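Long-range contact in glycerol-3-phosphate dehydrogenase [NAD(P)+] (Coxiella burnetii, PDB 3K96), which probably catalyses the NAD(P)H-dependent reduction of dihydroxyacetone phosphate to sn-glycerol 3-phosphate, the precursor for phospholipid synthesis: residues A45-S59 with P82-S96. Sequence-based numbering, arbitrary orientation.
Sequences ALVLARKGQKVRLWS and PFPETLKAYCDLKAS
One face of the Trp-58 indole is covered by Leu-93: CD1 stands 3.8 Å from the centroid of the six-membered ring and only 12° off its normal, a CH-pi contact. At the indole edge, NE1 gives a weak, bent hydrogen bond to Cys-91 O. With CG anti to the backbone N (chi1 175°), the indole reaches the loop leading into helix 93-97, whose N-cap Asp-92 accepts from Ala-95 N through its carboxylate OD2. Over the Tyr-90 ring runs the extended chain of Arg-56, its CD 4.1 Å from the ring centroid; guanidinium and ring planes lie 18° apart, with Tyr-90 OH over the guanidinium face. Near the guanidinium edge, NH1 donates to Ser-96 O at 3.1 Å, coming from above that carbonyl's plane, and also to Glu-98 O. Leu-87 CD2 lies over one face of the Phe-83 ring, toward its rim; Leu-46 CB covers one of the Arg-50 guanidinium, with a water in plane at its edge. Four backbone bonds join the strands in parallel, among them Leu-57 N to Lys-88 O at 2.8 Å. Strands 55-58 and 87-90, linked through helix 62-71, form a beta-alpha-beta unit of the Rossmann-type nucleotide-binding domain, 87-90 being the outermost strand on this side within the chain. On the sheet face opposite Trp-58 and Tyr-90, Leu-87 packs under helix 39-49: its CB lies 3.6 Å from Ala-49 CB, while CD1 meets Ala-45, Val-55 and Leu-57. Leu-46 CD2 approaches Pro-84 CD at 3.6 Å. Beside them, the water accepts from Arg-50 NH2, which also donates to Ala-169 O, and donates to Pro-82 O.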
loop_
_atom_site.group_PDB
_atom_site.type_symbol
_atom_site.label_atom_id
_atom_site.label_comp_id
_atom_site.label_asym_id
_atom_site.label_seq_id
_atom_site.Cartn_x
_atom_site.Cartn_y
_atom_site.Cartn_z
ATOM N N ALA A 45 -9.392 -21.037 13.655
ATOM C CA ALA A 45 -9.763 -22.342 14.214
ATOM C C ALA A 45 -9.600 -23.430 13.170
ATOM O O ALA A 45 -9.196 -24.557 13.496
ATOM C CB ALA A 45 -11.206 -22.309 14.774
ATOM N N LEU A 46 -9.897 -23.098 11.904
ATOM C CA LEU A 46 -9.744 -24.052 10.814
ATOM C C LEU A 46 -8.295 -24.321 10.514
ATOM O O LEU A 46 -7.916 -25.454 10.261
ATOM C CB LEU A 46 -10.425 -23.563 9.524
ATOM C CG LEU A 46 -11.939 -23.596 9.492
ATOM C CD1 LEU A 46 -12.470 -22.887 8.256
ATOM C CD2 LEU A 46 -12.394 -25.066 9.561
ATOM N N VAL A 47 -7.477 -23.271 10.477
ATOM C CA VAL A 47 -6.063 -23.465 10.213
ATOM C C VAL A 47 -5.482 -24.493 11.190
ATOM O O VAL A 47 -4.755 -25.398 10.783
ATOM C CB VAL A 47 -5.283 -22.145 10.330
ATOM C CG1 VAL A 47 -3.791 -22.408 10.410
ATOM C CG2 VAL A 47 -5.638 -21.201 9.133
ATOM N N LEU A 48 -5.793 -24.343 12.474
ATOM C CA LEU A 48 -5.275 -25.261 13.486
ATOM C C LEU A 48 -5.948 -26.636 13.441
ATOM O O LEU A 48 -5.270 -27.655 13.457
ATOM C CB LEU A 48 -5.434 -24.652 14.893
ATOM C CG LEU A 48 -4.715 -23.310 15.122
ATOM C CD1 LEU A 48 -5.053 -22.715 16.473
ATOM C CD2 LEU A 48 -3.214 -23.458 14.952
ATOM N N ALA A 49 -7.274 -26.667 13.386
ATOM C CA ALA A 49 -8.005 -27.940 13.407
ATOM C C ALA A 49 -7.658 -28.816 12.192
ATOM O O ALA A 49 -7.559 -30.052 12.305
ATOM C CB ALA A 49 -9.544 -27.710 13.556
ATOM N N ARG A 50 -7.413 -28.180 11.043
ATOM C CA ARG A 50 -7.023 -28.921 9.842
ATOM C C ARG A 50 -5.703 -29.651 9.987
ATOM O O ARG A 50 -5.450 -30.615 9.268
ATOM C CB ARG A 50 -6.953 -28.006 8.611
ATOM C CG ARG A 50 -8.319 -27.651 8.048
ATOM C CD ARG A 50 -8.216 -26.450 7.122
ATOM N NE ARG A 50 -9.500 -26.071 6.551
ATOM C CZ ARG A 50 -9.697 -24.964 5.839
ATOM N NH1 ARG A 50 -8.689 -24.116 5.636
ATOM N NH2 ARG A 50 -10.895 -24.695 5.337
ATOM N N LYS A 51 -4.844 -29.181 10.875
ATOM C CA LYS A 51 -3.558 -29.835 11.085
ATOM C C LYS A 51 -3.718 -30.967 12.117
ATOM O O LYS A 51 -2.766 -31.671 12.429
ATOM C CB LYS A 51 -2.516 -28.797 11.522
ATOM C CG LYS A 51 -2.360 -27.631 10.487
ATOM C CD LYS A 51 -1.986 -26.298 11.173
ATOM C CE LYS A 51 -0.540 -26.097 11.389
ATOM N NZ LYS A 51 0.104 -25.674 10.149
ATOM N N GLY A 52 -4.931 -31.140 12.632
ATOM C CA GLY A 52 -5.213 -32.221 13.579
ATOM C C GLY A 52 -5.205 -31.782 15.033
ATOM O O GLY A 52 -5.487 -32.584 15.921
ATOM N N GLN A 53 -4.885 -30.513 15.286
ATOM C CA GLN A 53 -4.905 -29.989 16.646
ATOM C C GLN A 53 -6.344 -29.892 17.135
ATOM O O GLN A 53 -7.260 -29.593 16.364
ATOM C CB GLN A 53 -4.251 -28.604 16.692
ATOM C CG GLN A 53 -2.793 -28.595 16.256
ATOM C CD GLN A 53 -2.271 -27.192 16.022
ATOM O OE1 GLN A 53 -2.688 -26.243 16.696
ATOM N NE2 GLN A 53 -1.360 -27.045 15.047
ATOM N N LYS A 54 -6.550 -30.151 18.416
ATOM C CA LYS A 54 -7.870 -30.035 19.004
ATOM C C LYS A 54 -8.152 -28.571 19.246
ATOM O O LYS A 54 -7.336 -27.878 19.857
ATOM C CB LYS A 54 -7.942 -30.767 20.344
ATOM C CG LYS A 54 -7.603 -32.248 20.250
ATOM C CD LYS A 54 -7.547 -32.893 21.641
ATOM C CE LYS A 54 -6.935 -34.303 21.591
ATOM N NZ LYS A 54 -5.479 -34.264 21.201
ATOM N N VAL A 55 -9.312 -28.108 18.800
ATOM C CA VAL A 55 -9.678 -26.735 18.965
ATOM C C VAL A 55 -11.080 -26.574 19.491
ATOM O O VAL A 55 -12.003 -27.255 19.036
ATOM C CB VAL A 55 -9.612 -25.970 17.607
ATOM C CG1 VAL A 55 -9.983 -24.512 17.821
ATOM C CG2 VAL A 55 -8.233 -26.100 16.983
ATOM N N ARG A 56 -11.243 -25.650 20.432
ATOM C CA ARG A 56 -12.544 -25.326 20.988
ATOM C C ARG A 56 -12.862 -23.874 20.618
ATOM O O ARG A 56 -12.131 -22.949 20.986
ATOM C CB ARG A 56 -12.557 -25.478 22.503
ATOM C CG ARG A 56 -12.286 -26.879 22.984
ATOM C CD ARG A 56 -12.278 -26.907 24.497
ATOM N NE ARG A 56 -11.905 -28.213 25.023
ATOM C CZ ARG A 56 -11.847 -28.517 26.316
ATOM N NH1 ARG A 56 -12.128 -27.602 27.240
ATOM N NH2 ARG A 56 -11.506 -29.749 26.682
ATOM N N LEU A 57 -13.970 -23.694 19.919
ATOM C CA LEU A 57 -14.402 -22.393 19.470
ATOM C C LEU A 57 -15.621 -21.945 20.247
ATOM O O LEU A 57 -16.651 -22.602 20.208
ATOM C CB LEU A 57 -14.748 -22.476 17.979
ATOM C CG LEU A 57 -15.163 -21.183 17.288
ATOM C CD1 LEU A 57 -14.020 -20.174 17.341
ATOM C CD2 LEU A 57 -15.577 -21.483 15.842
ATOM N N TRP A 58 -15.516 -20.816 20.923
ATOM C CA TRP A 58 -16.607 -20.269 21.729
ATOM C C TRP A 58 -17.175 -18.993 21.127
ATOM O O TRP A 58 -16.450 -18.161 20.571
ATOM C CB TRP A 58 -16.091 -19.955 23.128
ATOM C CG TRP A 58 -17.064 -19.261 24.065
ATOM C CD1 TRP A 58 -18.030 -19.857 24.837
ATOM C CD2 TRP A 58 -17.113 -17.860 24.380
ATOM N NE1 TRP A 58 -18.694 -18.911 25.583
ATOM C CE2 TRP A 58 -18.150 -17.679 25.326
ATOM C CE3 TRP A 58 -16.385 -16.734 23.946
ATOM C CZ2 TRP A 58 -18.480 -16.424 25.845
ATOM C CZ3 TRP A 58 -16.704 -15.489 24.468
ATOM C CH2 TRP A 58 -17.750 -15.344 25.410
ATOM N N SER A 59 -18.486 -18.858 21.252
ATOM C CA SER A 59 -19.188 -17.688 20.806
ATOM C C SER A 59 -20.110 -17.246 21.914
ATOM O O SER A 59 -20.737 -18.089 22.568
ATOM C CB SER A 59 -20.033 -18.015 19.575
ATOM O OG SER A 59 -20.796 -16.884 19.185
ATOM N N PRO A 82 -16.787 -26.418 6.165
ATOM C CA PRO A 82 -17.127 -27.360 7.245
ATOM C C PRO A 82 -15.989 -27.593 8.221
ATOM O O PRO A 82 -14.809 -27.579 7.842
ATOM C CB PRO A 82 -17.429 -28.676 6.512
ATOM C CG PRO A 82 -17.626 -28.308 5.067
ATOM C CD PRO A 82 -16.803 -27.071 4.840
ATOM N N PHE A 83 -16.357 -27.807 9.474
ATOM C CA PHE A 83 -15.389 -28.060 10.505
ATOM C C PHE A 83 -14.778 -29.459 10.408
ATOM O O PHE A 83 -15.465 -30.404 10.116
ATOM C CB PHE A 83 -16.022 -27.978 11.903
ATOM C CG PHE A 83 -16.588 -26.634 12.270
ATOM C CD1 PHE A 83 -16.265 -25.493 11.569
ATOM C CD2 PHE A 83 -17.323 -26.505 13.435
ATOM C CE1 PHE A 83 -16.763 -24.263 11.954
ATOM C CE2 PHE A 83 -17.801 -25.280 13.845
ATOM C CZ PHE A 83 -17.522 -24.151 13.101
ATOM N N PRO A 84 -13.470 -29.580 10.657
ATOM C CA PRO A 84 -12.881 -30.905 10.769
ATOM C C PRO A 84 -13.356 -31.503 12.107
ATOM O O PRO A 84 -13.893 -30.783 12.950
ATOM C CB PRO A 84 -11.376 -30.634 10.819
ATOM C CG PRO A 84 -11.206 -29.260 10.307
ATOM C CD PRO A 84 -12.459 -28.519 10.580
ATOM N N GLU A 85 -13.174 -32.801 12.299
ATOM C CA GLU A 85 -13.641 -33.450 13.525
ATOM C C GLU A 85 -13.021 -32.851 14.806
ATOM O O GLU A 85 -13.662 -32.816 15.839
ATOM C CB GLU A 85 -13.375 -34.973 13.434
ATOM C CG GLU A 85 -13.887 -35.808 14.625
ATOM C CD GLU A 85 -15.406 -35.708 14.817
ATOM O OE1 GLU A 85 -15.902 -36.039 15.931
ATOM O OE2 GLU A 85 -16.105 -35.282 13.858
ATOM N N THR A 86 -11.796 -32.335 14.720
ATOM C CA THR A 86 -11.094 -31.786 15.896
ATOM C C THR A 86 -11.527 -30.380 16.320
ATOM O O THR A 86 -11.033 -29.859 17.334
ATOM C CB THR A 86 -9.576 -31.833 15.708
ATOM O OG1 THR A 86 -9.227 -31.200 14.469
ATOM C CG2 THR A 86 -9.082 -33.296 15.689
ATOM N N LEU A 87 -12.453 -29.784 15.567
ATOM C CA LEU A 87 -12.961 -28.456 15.872
ATOM C C LEU A 87 -14.375 -28.555 16.420
ATOM O O LEU A 87 -15.279 -29.039 15.733
ATOM C CB LEU A 87 -12.934 -27.583 14.619
ATOM C CG LEU A 87 -13.586 -26.201 14.659
ATOM C CD1 LEU A 87 -13.193 -25.381 15.859
ATOM C CD2 LEU A 87 -13.234 -25.468 13.359
ATOM N N LYS A 88 -14.556 -28.075 17.650
ATOM C CA LYS A 88 -15.848 -28.123 18.339
ATOM C C LYS A 88 -16.245 -26.775 18.902
ATOM O O LYS A 88 -15.432 -26.089 19.510
ATOM C CB LYS A 88 -15.785 -29.124 19.512
ATOM C CG LYS A 88 -15.442 -30.566 19.123
ATOM C CD LYS A 88 -16.492 -31.147 18.190
ATOM C CE LYS A 88 -16.197 -32.597 17.849
ATOM N NZ LYS A 88 -17.140 -33.081 16.790
ATOM N N ALA A 89 -17.509 -26.413 18.717
ATOM C CA ALA A 89 -18.056 -25.173 19.247
ATOM C C ALA A 89 -18.599 -25.400 20.669
ATOM O O ALA A 89 -19.172 -26.439 20.959
ATOM C CB ALA A 89 -19.177 -24.641 18.329
ATOM N N TYR A 90 -18.395 -24.422 21.543
ATOM C CA TYR A 90 -18.865 -24.454 22.921
ATOM C C TYR A 90 -19.610 -23.159 23.155
ATOM O O TYR A 90 -19.218 -22.121 22.608
ATOM C CB TYR A 90 -17.672 -24.478 23.881
ATOM C CG TYR A 90 -16.979 -25.799 24.003
ATOM C CD1 TYR A 90 -16.330 -26.370 22.928
ATOM C CD2 TYR A 90 -16.951 -26.472 25.219
ATOM C CE1 TYR A 90 -15.706 -27.586 23.042
ATOM C CE2 TYR A 90 -16.315 -27.681 25.347
ATOM C CZ TYR A 90 -15.700 -28.233 24.258
ATOM O OH TYR A 90 -15.066 -29.431 24.396
ATOM N N CYS A 91 -20.684 -23.185 23.941
ATOM C CA CYS A 91 -21.364 -21.924 24.256
ATOM C C CYS A 91 -21.059 -21.499 25.684
ATOM O O CYS A 91 -21.349 -20.376 26.060
ATOM C CB CYS A 91 -22.868 -21.985 24.048
ATOM S SG CYS A 91 -23.725 -22.927 25.281
ATOM N N ASP A 92 -20.463 -22.386 26.475
ATOM C CA ASP A 92 -20.127 -22.058 27.861
ATOM C C ASP A 92 -18.648 -21.697 27.988
ATOM O O ASP A 92 -17.767 -22.504 27.690
ATOM C CB ASP A 92 -20.460 -23.231 28.799
ATOM C CG ASP A 92 -20.140 -22.918 30.275
ATOM O OD1 ASP A 92 -20.545 -21.840 30.770
ATOM O OD2 ASP A 92 -19.492 -23.754 30.937
ATOM N N LEU A 93 -18.379 -20.493 28.471
ATOM C CA LEU A 93 -17.010 -20.023 28.587
ATOM C C LEU A 93 -16.218 -20.894 29.521
ATOM O O LEU A 93 -15.135 -21.357 29.179
ATOM C CB LEU A 93 -16.985 -18.577 29.085
ATOM C CG LEU A 93 -15.609 -17.931 29.067
ATOM C CD1 LEU A 93 -15.086 -17.909 27.627
ATOM C CD2 LEU A 93 -15.688 -16.535 29.644
ATOM N N LYS A 94 -16.765 -21.126 30.710
ATOM C CA LYS A 94 -16.093 -21.956 31.703
ATOM C C LYS A 94 -15.751 -23.324 31.124
ATOM O O LYS A 94 -14.617 -23.787 31.238
ATOM C CB LYS A 94 -16.968 -22.109 32.956
ATOM C CG LYS A 94 -16.312 -22.907 34.116
ATOM C CD LYS A 94 -17.246 -22.960 35.324
ATOM C CE LYS A 94 -16.731 -23.883 36.424
ATOM N NZ LYS A 94 -15.448 -23.409 37.010
ATOM N N ALA A 95 -16.736 -23.966 30.499
ATOM C CA ALA A 95 -16.543 -25.293 29.911
ATOM C C ALA A 95 -15.491 -25.262 28.814
ATOM O O ALA A 95 -14.708 -26.186 28.668
ATOM C CB ALA A 95 -17.847 -25.799 29.350
ATOM N N SER A 96 -15.462 -24.191 28.036
ATOM C CA SER A 96 -14.501 -24.120 26.936
ATOM C C SER A 96 -13.063 -24.015 27.459
ATOM O O SER A 96 -12.125 -24.511 26.822
ATOM C CB SER A 96 -14.839 -22.957 25.988
ATOM O OG SER A 96 -14.619 -21.702 26.604
HETATM O O HOH W 1 -13.297 -26.165 5.675
#